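PDB 3PZ5: leucyl-tRNA synthetase subunit alpha from Aquifex aeolicus, which belongs to the enzyme that attaches leucine to its tRNA and, through the editing domain crystallised here, probably hydrolyses wrongly charged tRNA. Local coordinates for residues V18-E21 with E22-I26. The protein carries 1 engineered substitution. Residues are numbered along the deposited sequence; the frame is centred on the assembly and turned at random.
Sequences VEIE and ELIYI. Engineered in segment 22-26: Leu23 (natural residue Pro).
Val18 and Ile24 face each other across a β-hairpin whose connecting loop joins antiparallel strands 12-18 and 25-30 of the editing (CP1) domain. The reversal is nearly complete: the directions CA 18 to 21 and CA 22 to 26 differ by 172°. One direct backbone bond crosses the contact, Val18 N to Ile24 O at 2.9 Å; its N-H...O angle of 169° makes it almost straight. Farther along, a water links the two arms of the turn: it accepts from Ile24 N at 2.8 Å and lies within hydrogen-bonding distance of Val18 O (2.9 Å) and Glu22 O (3.0 Å).

The tight side is apolar. Val18 CG2, set anti to its own carbonyl carbon, meets Ile26 CD1 at 3.9 Å and stands a little farther from Ile24 CG2. Nearer the turn, Ile20 and Ile24 touch through their terminal methyls, CD1 to CD1, at 3.7 Å, the two side chains slanting across each other. A chi1 of 46° places Ile20 CG1 between its backbone N and carbonyl carbon, and an extended chi2 carries CD1 on to Ile24. Helix 50-60 packs against this layer through Leu50, Leu54 and Ile57, while Val97 of strand 92-100 touches Val18 and Ile20.

The solvent side is looser. Glu19, centre of an inverse gamma turn, points away from 22-26 and hydrogen-bonds Thr100 through OE2. Engineered Leu23 also turns outward. At the exposed tip, Glu21 and Glu22 bring like charges near each other without contact, which would probably raise their proton affinity slightly: Glu21 OE1 lies 4.8 Å from Glu22 OE1.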
loop_
_atom_site.group_PDB
_atom_site.type_symbol
_atom_site.label_atom_id
_atom_site.label_comp_id
_atom_site.label_asym_id
_atom_site.label_seq_id
_atom_site.Cartn_x
_atom_site.Cartn_y
_atom_site.Cartn_z
ATOM N N VAL A 18 11.086 5.933 -2.656
ATOM C CA VAL A 18 10.829 6.860 -1.562
ATOM C C VAL A 18 11.432 8.227 -1.891
ATOM O O VAL A 18 12.588 8.318 -2.294
ATOM C CB VAL A 18 11.420 6.318 -0.239
ATOM C CG1 VAL A 18 10.968 7.155 0.952
ATOM C CG2 VAL A 18 11.025 4.862 -0.043
ATOM N N GLU A 19 10.647 9.285 -1.703
ATOM C CA GLU A 19 11.063 10.639 -2.076
ATOM C C GLU A 19 11.979 11.295 -1.042
ATOM O O GLU A 19 11.554 12.157 -0.262
ATOM C CB GLU A 19 9.842 11.506 -2.403
ATOM C CG GLU A 19 9.281 11.227 -3.798
ATOM C CD GLU A 19 7.860 11.734 -4.007
ATOM O OE1 GLU A 19 7.541 12.874 -3.587
ATOM O OE2 GLU A 19 7.059 10.985 -4.613
ATOM N N ILE A 20 13.244 10.869 -1.060
ATOM C CA ILE A 20 14.265 11.309 -0.106
ATOM C C ILE A 20 15.626 11.449 -0.794
ATOM O O ILE A 20 15.753 11.188 -1.987
ATOM C CB ILE A 20 14.383 10.335 1.098
ATOM C CG1 ILE A 20 14.407 8.873 0.620
ATOM C CG2 ILE A 20 13.248 10.568 2.081
ATOM C CD1 ILE A 20 14.822 7.855 1.682
ATOM N N GLU A 21 16.640 11.848 -0.035
ATOM C CA GLU A 21 17.974 12.115 -0.591
ATOM C C GLU A 21 18.756 10.872 -1.021
ATOM O O GLU A 21 19.489 10.910 -2.014
ATOM C CB GLU A 21 18.804 12.943 0.387
ATOM C CG GLU A 21 18.254 14.339 0.621
ATOM C CD GLU A 21 18.879 15.021 1.818
ATOM O OE1 GLU A 21 20.053 14.709 2.131
ATOM O OE2 GLU A 21 18.195 15.869 2.438
ATOM N N GLU A 22 18.619 9.783 -0.275
ATOM C CA GLU A 22 19.291 8.545 -0.652
ATOM C C GLU A 22 18.359 7.650 -1.456
ATOM O O GLU A 22 17.142 7.736 -1.315
ATOM C CB GLU A 22 19.913 7.809 0.557
ATOM C CG GLU A 22 19.194 7.947 1.899
ATOM C CD GLU A 22 19.411 9.305 2.580
ATOM O OE1 GLU A 22 20.480 9.943 2.399
ATOM O OE2 GLU A 22 18.490 9.733 3.301
ATOM N N LEU A 23 18.938 6.817 -2.320
ATOM C CA LEU A 23 18.153 5.951 -3.191
ATOM C C LEU A 23 17.628 4.742 -2.433
ATOM O O LEU A 23 18.376 3.805 -2.133
ATOM C CB LEU A 23 18.958 5.516 -4.419
ATOM C CG LEU A 23 18.158 5.002 -5.629
ATOM C CD1 LEU A 23 17.214 6.083 -6.178
ATOM C CD2 LEU A 23 19.084 4.472 -6.741
ATOM N N ILE A 24 16.335 4.794 -2.114
ATOM C CA ILE A 24 15.633 3.704 -1.442
ATOM C C ILE A 24 14.302 3.463 -2.145
ATOM O O ILE A 24 13.585 4.405 -2.485
ATOM C CB ILE A 24 15.377 4.008 0.068
ATOM C CG1 ILE A 24 16.700 4.262 0.807
ATOM C CG2 ILE A 24 14.597 2.867 0.732
ATOM C CD1 ILE A 24 16.543 4.606 2.270
ATOM N N TYR A 25 13.974 2.196 -2.353
ATOM C CA TYR A 25 12.686 1.827 -2.905
ATOM C C TYR A 25 12.046 0.713 -2.086
ATOM O O TYR A 25 12.733 -0.026 -1.382
ATOM C CB TYR A 25 12.824 1.410 -4.376
ATOM C CG TYR A 25 13.666 0.171 -4.608
ATOM C CD1 TYR A 25 13.163 -1.103 -4.326
ATOM C CD2 TYR A 25 14.958 0.268 -5.131
ATOM C CE1 TYR A 25 13.924 -2.244 -4.546
ATOM C CE2 TYR A 25 15.730 -0.871 -5.356
ATOM C CZ TYR A 25 15.203 -2.123 -5.063
ATOM O OH TYR A 25 15.949 -3.263 -5.273
ATOM N N ILE A 26 10.727 0.604 -2.190
ATOM C CA ILE A 26 9.983 -0.428 -1.494
ATOM C C ILE A 26 9.327 -1.340 -2.522
ATOM O O ILE A 26 8.409 -0.936 -3.244
ATOM C CB ILE A 26 8.919 0.171 -0.542
ATOM C CG1 ILE A 26 9.583 1.045 0.527
ATOM C CG2 ILE A 26 8.096 -0.937 0.111
ATOM C CD1 ILE A 26 8.637 2.015 1.227
HETATM O O HOH W 1 14.995 6.971 -3.273
#